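Local coordinates for possible metal-dependent hydrolase (Veillonella parvula, PDB 3RPC), which is a possible metal-dependent hydrolase of the metallo-beta-lactamase superfamily, probably cleaving a still unidentified substrate at a two-zinc centre, at residues 152-155 with 161-164; 112-117 with 123-128; 47-52 with 73-78. All blocks are in the same frame, centred on the assembly; numbering follows the deposited sequence.

From the N terminus, contact 3 comes first: segment 73-78 returns to loop 47-52 after helix 58-62 and strand 67-69, bringing the loop beside the two-zinc site. Contact 2 then closes the short excursion between 112-117 and 123-128, where the chain leaves strand 111-113 of one seven-stranded sheet and enters the other. Contact 1 closes the hairpin of strands 152-156 and 163-165 in that second sheet. The three loops follow in series, with none nested or crossed. Contacts 1 and 2 meet directly, strand 123-128 lying beside 152-156, whereas contact 3 lies across the chain's centre, its centre about 24 Å and 25 Å from theirs.

Contact 1: 152-155 with 161-164; sequences GVIF and PTVY
F155 and V163 form an antiparallel hydrogen-bonded pair, held by two backbone bonds: F155 N donates to V163 O at 2.8 Å, nearly straight at 171°, and V163 N returns to F155 O at 3.0 Å. The next pair, I154 with Y164, is non-hydrogen-bonded. Weaker CA-H...O contacts fill in, with I154 CA 3.4 Å from V163 O and T162 CA equally close to F155 O. A water bridges F155 O, weakly, and P161 O. This is a beta hairpin, strands 152-156 and 163-165, within the second sheet of the metallo-beta-lactamase fold.

Apolar contacts fall on two faces. On that of I154 and Y164, I154 CD1 lies 3.5 Å from Y164 CB and obliquely beside the start of the ring. With CG1 of I154 beside the backbone N (chi1 -78°), CG2 is anti to it, points forward along the strand and touches T162 CG2 at 3.9 Å. Helix 173-182 covers this face through F182 and L179. On the opposite face F155 CB and V163 CB are 4.2 Å apart; V163 O stands at the edge of the F155 ring, V153 CG1 lies over one of its faces, and F24 and L17 pack against it from the other sheet.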
loop_
_atom_site.group_PDB
_atom_site.type_symbol
_atom_site.label_atom_id
_atom_site.label_comp_id
_atom_site.label_asym_id
_atom_site.label_seq_id
_atom_site.Cartn_x
_atom_site.Cartn_y
_atom_site.Cartn_z
ATOM N N GLY A 152 9.478 0.760 0.413
ATOM C CA GLY A 152 10.641 -0.087 0.573
ATOM C C GLY A 152 11.041 -0.585 -0.807
ATOM O O GLY A 152 10.358 -0.308 -1.805
ATOM N N VAL A 153 12.166 -1.289 -0.879
ATOM C CA VAL A 153 12.652 -1.820 -2.146
ATOM C C VAL A 153 13.191 -3.230 -1.937
ATOM O O VAL A 153 13.944 -3.489 -0.996
ATOM C CB VAL A 153 13.775 -0.937 -2.737
ATOM C CG1 VAL A 153 14.198 -1.468 -4.105
ATOM C CG2 VAL A 153 13.314 0.510 -2.831
ATOM N N ILE A 154 12.774 -4.141 -2.810
ATOM C CA ILE A 154 13.359 -5.472 -2.904
ATOM C C ILE A 154 14.392 -5.458 -4.036
ATOM O O ILE A 154 14.088 -5.024 -5.148
ATOM C CB ILE A 154 12.261 -6.529 -3.190
ATOM C CG1 ILE A 154 11.489 -6.858 -1.903
ATOM C CG2 ILE A 154 12.861 -7.790 -3.797
ATOM C CD1 ILE A 154 12.250 -7.754 -0.939
ATOM N N PHE A 155 15.624 -5.865 -3.736
ATOM C CA PHE A 155 16.667 -5.984 -4.765
ATOM C C PHE A 155 16.918 -7.470 -5.040
ATOM O O PHE A 155 17.223 -8.232 -4.120
ATOM C CB PHE A 155 17.997 -5.353 -4.316
ATOM C CG PHE A 155 17.917 -3.889 -3.964
ATOM C CD1 PHE A 155 18.390 -2.924 -4.846
ATOM C CD2 PHE A 155 17.413 -3.478 -2.743
ATOM C CE1 PHE A 155 18.350 -1.578 -4.514
ATOM C CE2 PHE A 155 17.368 -2.129 -2.404
ATOM C CZ PHE A 155 17.829 -1.177 -3.294
ATOM N N PRO A 161 22.058 -12.650 -2.779
ATOM C CA PRO A 161 20.984 -12.616 -1.786
ATOM C C PRO A 161 19.947 -11.582 -2.185
ATOM O O PRO A 161 20.294 -10.506 -2.664
ATOM C CB PRO A 161 21.701 -12.171 -0.500
ATOM C CG PRO A 161 22.939 -11.460 -0.979
ATOM C CD PRO A 161 23.351 -12.195 -2.230
ATOM N N THR A 162 18.676 -11.919 -2.007
ATOM C CA THR A 162 17.623 -10.944 -2.181
ATOM C C THR A 162 17.637 -10.033 -0.964
ATOM O O THR A 162 17.647 -10.506 0.169
ATOM C CB THR A 162 16.269 -11.631 -2.316
ATOM O OG1 THR A 162 16.244 -12.355 -3.550
ATOM C CG2 THR A 162 15.139 -10.606 -2.296
ATOM N N VAL A 163 17.669 -8.730 -1.214
ATOM C CA VAL A 163 17.769 -7.734 -0.158
ATOM C C VAL A 163 16.470 -6.945 -0.047
ATOM O O VAL A 163 15.982 -6.401 -1.038
ATOM C CB VAL A 163 18.927 -6.757 -0.438
ATOM C CG1 VAL A 163 19.022 -5.708 0.654
ATOM C CG2 VAL A 163 20.241 -7.520 -0.580
ATOM N N TYR A 164 15.917 -6.878 1.166
ATOM C CA TYR A 164 14.691 -6.123 1.417
ATOM C C TYR A 164 15.041 -4.885 2.225
ATOM O O TYR A 164 15.345 -4.979 3.415
ATOM C CB TYR A 164 13.683 -6.993 2.188
ATOM C CG TYR A 164 12.332 -6.366 2.483
ATOM C CD1 TYR A 164 11.884 -5.220 1.820
ATOM C CD2 TYR A 164 11.496 -6.931 3.441
ATOM C CE1 TYR A 164 10.625 -4.667 2.105
ATOM C CE2 TYR A 164 10.269 -6.388 3.730
ATOM C CZ TYR A 164 9.834 -5.260 3.076
ATOM O OH TYR A 164 8.586 -4.749 3.397
HETATM O O HOH W 1 20.050 -8.839 -5.004
#

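Contact 2: 112-117 with 123-128; sequences RIIFES and ITLRKT
The guanidinium of R126 meets S117 obliquely, NH1 being 4.0 Å from S117 CB, while T124 CG2 of its own strand lies over the centre of one guanidinium face. R126 runs extended from CG to NE, and NE forms a salt bridge with E156 OE1, which holds the group at its root. The ring of F115 carries I113 CG2 over the centre of one face, and it also meets F115 of the second subunit, the planes inclined at about 40°. E116 too turns to the dimer interface, where OE1 hydrogen-bonds to T97 of the second subunit.

Backbone pairing begins at the end of 112-117. K127 N donates to E116 O at 2.9 Å, and a water links that same oxygen to K127 O. S117 and R126 then form a non-hydrogen-bonded antiparallel pair, and S117 CA comes within 3.0 Å of L125 O in a CA-H...O contact.

K127 CB points toward 112-117, and its chain runs along the I114 and F115 carbonyls. A bend at chi3 (71°) brings NZ to I114 O at 3.1 Å, but this bond is weak; the stronger partner of NZ is Q95 O, and a water accepts from NZ at 2.9 Å. I114 CG2 packs 3.8 Å from K127 CB, and I114 CD1 reaches L125 CB at 4.0 Å, the I114 and L125 side chains crossing at about a right angle.

The segments thus mark the passage between the sheets of the fold. R112 and I114 pair by backbone bonds with I92 and V94 of strand 92-94, S117 starts strand 117-120, and L125 packs against V153 and F155 of strand 152-156 and F24 of strand 22-26.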
loop_
_atom_site.group_PDB
_atom_site.type_symbol
_atom_site.label_atom_id
_atom_site.label_comp_id
_atom_site.label_asym_id
_atom_site.label_seq_id
_atom_site.Cartn_x
_atom_site.Cartn_y
_atom_site.Cartn_z
ATOM N N ARG A 112 14.031 7.968 -12.157
ATOM C CA ARG A 112 13.240 6.830 -12.609
ATOM C C ARG A 112 12.282 6.393 -11.515
ATOM O O ARG A 112 12.704 6.031 -10.425
ATOM C CB ARG A 112 14.163 5.657 -12.971
ATOM C CG ARG A 112 15.305 6.029 -13.939
ATOM C CD ARG A 112 16.153 4.810 -14.337
ATOM N NE ARG A 112 17.318 5.227 -15.117
ATOM C CZ ARG A 112 18.226 4.404 -15.632
ATOM N NH1 ARG A 112 18.114 3.093 -15.493
ATOM N NH2 ARG A 112 19.250 4.905 -16.313
ATOM N N ILE A 113 10.992 6.415 -11.832
ATOM C CA ILE A 113 9.958 5.994 -10.896
ATOM C C ILE A 113 9.810 4.482 -10.908
ATOM O O ILE A 113 9.601 3.880 -11.970
ATOM C CB ILE A 113 8.589 6.590 -11.274
ATOM C CG1 ILE A 113 8.663 8.116 -11.289
ATOM C CG2 ILE A 113 7.523 6.118 -10.281
ATOM C CD1 ILE A 113 7.481 8.782 -11.990
ATOM N N ILE A 114 9.920 3.865 -9.733
ATOM C CA ILE A 114 9.620 2.443 -9.636
ATOM C C ILE A 114 8.117 2.285 -9.449
ATOM O O ILE A 114 7.614 2.347 -8.337
ATOM C CB ILE A 114 10.359 1.751 -8.466
ATOM C CG1 ILE A 114 11.845 2.117 -8.457
ATOM C CG2 ILE A 114 10.187 0.242 -8.553
ATOM C CD1 ILE A 114 12.630 1.421 -7.337
ATOM N N PHE A 115 7.391 2.097 -10.544
ATOM C CA PHE A 115 5.949 1.902 -10.447
ATOM C C PHE A 115 5.620 0.533 -9.868
ATOM O O PHE A 115 4.740 0.404 -9.010
ATOM C CB PHE A 115 5.295 2.063 -11.822
ATOM C CG PHE A 115 5.373 3.457 -12.374
ATOM C CD1 PHE A 115 4.590 4.470 -11.851
ATOM C CD2 PHE A 115 6.229 3.753 -13.425
ATOM C CE1 PHE A 115 4.653 5.753 -12.365
ATOM C CE2 PHE A 115 6.297 5.037 -13.945
ATOM C CZ PHE A 115 5.509 6.036 -13.410
ATOM N N GLU A 116 6.308 -0.487 -10.369
ATOM C CA GLU A 116 6.200 -1.848 -9.856
ATOM C C GLU A 116 7.603 -2.397 -9.668
ATOM O O GLU A 116 8.035 -2.645 -8.546
ATOM C CB GLU A 116 5.456 -2.756 -10.827
ATOM C CG GLU A 116 3.979 -2.524 -10.934
ATOM C CD GLU A 116 3.326 -3.553 -11.837
ATOM O OE1 GLU A 116 4.043 -4.147 -12.672
ATOM O OE2 GLU A 116 2.107 -3.773 -11.709
ATOM N N SER A 117 8.310 -2.586 -10.780
ATOM C CA SER A 117 9.708 -2.985 -10.735
ATOM C C SER A 117 10.450 -2.362 -11.908
ATOM O O SER A 117 9.838 -2.022 -12.929
ATOM C CB SER A 117 9.852 -4.511 -10.775
ATOM O OG SER A 117 9.443 -5.049 -12.027
ATOM N N ILE A 123 20.048 -6.066 -12.110
ATOM C CA ILE A 123 19.422 -6.083 -10.794
ATOM C C ILE A 123 17.984 -5.622 -10.908
ATOM O O ILE A 123 17.705 -4.587 -11.521
ATOM C CB ILE A 123 20.157 -5.150 -9.822
ATOM C CG1 ILE A 123 21.618 -5.579 -9.700
ATOM C CG2 ILE A 123 19.460 -5.137 -8.448
ATOM C CD1 ILE A 123 22.536 -4.466 -9.309
ATOM N N THR A 124 17.068 -6.388 -10.322
ATOM C CA THR A 124 15.662 -6.011 -10.332
ATOM C C THR A 124 15.318 -5.291 -9.034
ATOM O O THR A 124 15.602 -5.791 -7.944
ATOM C CB THR A 124 14.750 -7.245 -10.509
ATOM O OG1 THR A 124 15.074 -7.893 -11.749
ATOM C CG2 THR A 124 13.295 -6.828 -10.533
ATOM N N LEU A 125 14.727 -4.110 -9.158
ATOM C CA LEU A 125 14.294 -3.328 -8.007
ATOM C C LEU A 125 12.780 -3.344 -7.979
ATOM O O LEU A 125 12.138 -2.916 -8.933
ATOM C CB LEU A 125 14.776 -1.876 -8.101
ATOM C CG LEU A 125 16.276 -1.579 -8.001
ATOM C CD1 LEU A 125 16.978 -1.842 -9.323
ATOM C CD2 LEU A 125 16.529 -0.132 -7.580
ATOM N N ARG A 126 12.210 -3.831 -6.880
ATOM C CA ARG A 126 10.760 -3.931 -6.779
ATOM C C ARG A 126 10.271 -3.043 -5.651
ATOM O O ARG A 126 10.775 -3.116 -4.529
ATOM C CB ARG A 126 10.332 -5.366 -6.478
ATOM C CG ARG A 126 10.902 -6.429 -7.376
ATOM C CD ARG A 126 10.238 -7.776 -7.053
ATOM N NE ARG A 126 10.753 -8.867 -7.874
ATOM C CZ ARG A 126 10.346 -9.128 -9.112
ATOM N NH1 ARG A 126 9.410 -8.378 -9.679
ATOM N NH2 ARG A 126 10.880 -10.140 -9.787
ATOM N N LYS A 127 9.284 -2.210 -5.939
ATOM C CA LYS A 127 8.735 -1.342 -4.913
ATOM C C LYS A 127 7.871 -2.116 -3.938
ATOM O O LYS A 127 7.026 -2.925 -4.343
ATOM C CB LYS A 127 7.933 -0.196 -5.529
ATOM C CG LYS A 127 7.294 0.707 -4.476
ATOM C CD LYS A 127 6.805 2.023 -5.051
ATOM C CE LYS A 127 5.589 1.838 -5.929
ATOM N NZ LYS A 127 5.211 3.110 -6.604
ATOM N N THR A 128 8.074 -1.867 -2.654
ATOM C CA THR A 128 7.215 -2.462 -1.632
ATOM C C THR A 128 6.419 -1.359 -0.942
ATOM O O THR A 128 6.828 -0.185 -0.929
ATOM C CB THR A 128 8.024 -3.260 -0.589
ATOM O OG1 THR A 128 8.911 -2.381 0.116
ATOM C CG2 THR A 128 8.842 -4.356 -1.266
HETATM O O HOH W 2 3.126 3.008 -8.545
HETATM O O HOH W 3 6.189 -4.110 -6.716
#

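Contact 3: 47-52 with 73-78; sequences QRMPMV and THLDHW. With ZN (zinc ion), chain F; ZN (zinc ion), chain E.
The methyl carbon CE of selenomethionine M49 touches L75 CD2 at 4.1 Å, and D76 CB lies slightly farther away. This contact is thin, and loose at the partly exposed L75; F29, F39 and N231 pack around the bent M49 chain.

The tightly built side is the metal centre, where the zinc ligands hold segment 73-78 together. Residues T73 to H77, with H72, form the HxHxDH motif of the metallo-beta-lactamase superfamily, and H77 N bonds to H74 O, closing a turn. H74 ND1 binds one zinc at 2.3 Å; H77 NE2 binds the other at 2.2 Å, its ND1 held by D27. With CG of D76 placed between the backbone N and carbonyl carbon (chi1 61°), OD2 binds the second zinc at 2.4 Å and OD1 accepts a hydrogen bond of 2.6 Å from a water. That water bridges the zincs, 2.0 Å from the one on H74 and 2.3 Å from the one on H77. H72, H132 and D168 complete the first site; H226, the shared D168 and a more distant water complete the second. A solvent molecule gripped by two zincs and a carboxylate is probably the hydrolytic nucleophile, as in related binuclear enzymes.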
loop_
_atom_site.group_PDB
_atom_site.type_symbol
_atom_site.label_atom_id
_atom_site.label_comp_id
_atom_site.label_asym_id
_atom_site.label_seq_id
_atom_site.Cartn_x
_atom_site.Cartn_y
_atom_site.Cartn_z
ATOM N N GLN A 47 17.046 18.693 20.555
ATOM C CA GLN A 47 18.331 18.205 20.082
ATOM C C GLN A 47 18.511 18.479 18.590
ATOM O O GLN A 47 17.626 18.192 17.779
ATOM C CB GLN A 47 18.449 16.707 20.371
ATOM C CG GLN A 47 19.722 16.059 19.852
ATOM C CD GLN A 47 20.414 15.238 20.921
ATOM O OE1 GLN A 47 19.828 14.310 21.487
ATOM N NE2 GLN A 47 21.660 15.592 21.225
ATOM N N ARG A 48 19.659 19.049 18.232
ATOM C CA ARG A 48 19.960 19.321 16.829
ATOM C C ARG A 48 20.354 18.037 16.101
ATOM O O ARG A 48 20.703 17.039 16.727
ATOM C CB ARG A 48 21.064 20.381 16.722
ATOM C CG ARG A 48 20.661 21.730 17.329
ATOM C CD ARG A 48 21.662 22.843 17.027
ATOM N NE ARG A 48 21.838 23.063 15.594
ATOM C CZ ARG A 48 21.015 23.777 14.836
ATOM N NH1 ARG A 48 21.270 23.921 13.539
ATOM N NH2 ARG A 48 19.944 24.353 15.361
HETATM N N MSE A 49 20.302 18.068 14.774
HETATM C CA MSE A 49 20.564 16.876 13.969
HETATM C C MSE A 49 21.214 17.257 12.649
HETATM O O MSE A 49 21.078 18.397 12.191
HETATM C CB MSE A 49 19.254 16.119 13.688
HETATM C CG MSE A 49 18.128 16.992 13.175
HETATM SE SE MSE A 49 16.572 15.966 12.589
HETATM C CE MSE A 49 17.135 15.652 10.752
ATOM N N PRO A 50 21.940 16.314 12.039
ATOM C CA PRO A 50 22.305 15.004 12.589
ATOM C C PRO A 50 23.227 15.129 13.799
ATOM O O PRO A 50 24.028 16.062 13.878
ATOM C CB PRO A 50 23.021 14.319 11.423
ATOM C CG PRO A 50 23.544 15.439 10.598
ATOM C CD PRO A 50 22.546 16.544 10.716
HETATM N N MSE A 51 23.127 14.198 14.739
HETATM C CA MSE A 51 23.880 14.331 15.980
HETATM C C MSE A 51 25.337 13.887 15.865
HETATM O O MSE A 51 26.129 14.123 16.781
HETATM C CB MSE A 51 23.186 13.593 17.121
HETATM C CG MSE A 51 23.239 12.105 16.989
HETATM SE SE MSE A 51 22.114 11.235 18.335
HETATM C CE MSE A 51 20.566 12.322 18.257
ATOM N N VAL A 52 25.694 13.265 14.741
ATOM C CA VAL A 52 27.078 12.875 14.488
ATOM C C VAL A 52 27.416 13.246 13.058
ATOM O O VAL A 52 26.524 13.334 12.219
ATOM C CB VAL A 52 27.316 11.362 14.686
ATOM C CG1 VAL A 52 27.048 10.971 16.131
ATOM C CG2 VAL A 52 26.429 10.546 13.753
ATOM N N THR A 73 11.245 11.631 0.300
ATOM C CA THR A 73 12.037 12.857 0.349
ATOM C C THR A 73 11.954 13.606 1.675
ATOM O O THR A 73 12.174 14.814 1.728
ATOM C CB THR A 73 11.725 13.788 -0.831
ATOM O OG1 THR A 73 10.328 14.099 -0.843
ATOM C CG2 THR A 73 12.116 13.113 -2.137
ATOM N N HIS A 74 11.653 12.889 2.753
ATOM C CA HIS A 74 11.858 13.457 4.078
ATOM C C HIS A 74 13.330 13.868 4.217
ATOM O O HIS A 74 14.221 13.216 3.669
ATOM C CB HIS A 74 11.497 12.450 5.172
ATOM C CG HIS A 74 10.034 12.403 5.483
ATOM N ND1 HIS A 74 9.483 11.451 6.313
ATOM C CD2 HIS A 74 9.013 13.198 5.088
ATOM C CE1 HIS A 74 8.181 11.657 6.409
ATOM N NE2 HIS A 74 7.870 12.712 5.677
ATOM N N LEU A 75 13.563 14.936 4.974
ATOM C CA LEU A 75 14.901 15.500 5.168
ATOM C C LEU A 75 15.954 14.459 5.520
ATOM O O LEU A 75 17.087 14.517 5.017
ATOM C CB LEU A 75 14.863 16.584 6.248
ATOM C CG LEU A 75 16.183 17.271 6.603
ATOM C CD1 LEU A 75 16.711 17.999 5.388
ATOM C CD2 LEU A 75 15.991 18.235 7.761
ATOM N N ASP A 76 15.606 13.527 6.403
ATOM C CA ASP A 76 16.576 12.555 6.893
ATOM C C ASP A 76 16.822 11.404 5.918
ATOM O O ASP A 76 17.483 10.425 6.271
ATOM C CB ASP A 76 16.203 12.039 8.292
ATOM C CG ASP A 76 14.863 11.335 8.318
ATOM O OD1 ASP A 76 13.881 11.923 7.820
ATOM O OD2 ASP A 76 14.795 10.200 8.860
ATOM N N HIS A 77 16.299 11.543 4.695
ATOM C CA HIS A 77 16.551 10.595 3.607
ATOM C C HIS A 77 17.006 11.268 2.308
ATOM O O HIS A 77 17.395 10.587 1.366
ATOM C CB HIS A 77 15.294 9.758 3.350
ATOM C CG HIS A 77 14.885 8.958 4.539
ATOM N ND1 HIS A 77 15.099 7.601 4.633
ATOM C CD2 HIS A 77 14.332 9.338 5.713
ATOM C CE1 HIS A 77 14.682 7.177 5.812
ATOM N NE2 HIS A 77 14.210 8.210 6.483
ATOM N N TRP A 78 16.944 12.595 2.267
ATOM C CA TRP A 78 17.237 13.348 1.050
ATOM C C TRP A 78 17.372 14.809 1.441
ATOM O O TRP A 78 16.384 15.462 1.789
ATOM C CB TRP A 78 16.110 13.185 0.017
ATOM C CG TRP A 78 16.363 13.883 -1.294
ATOM C CD1 TRP A 78 15.704 14.974 -1.787
ATOM C CD2 TRP A 78 17.342 13.528 -2.272
ATOM N NE1 TRP A 78 16.219 15.322 -3.017
ATOM C CE2 TRP A 78 17.228 14.449 -3.335
ATOM C CE3 TRP A 78 18.312 12.524 -2.346
ATOM C CZ2 TRP A 78 18.050 14.390 -4.465
ATOM C CZ3 TRP A 78 19.128 12.467 -3.462
ATOM C CH2 TRP A 78 18.990 13.397 -4.509
HETATM ZN ZN ZN F . 13.218 8.425 8.444
HETATM ZN ZN ZN E . 10.461 9.402 6.844
HETATM O O HOH W 4 11.929 10.257 7.906
HETATM O O HOH W 5 11.853 8.667 10.600
#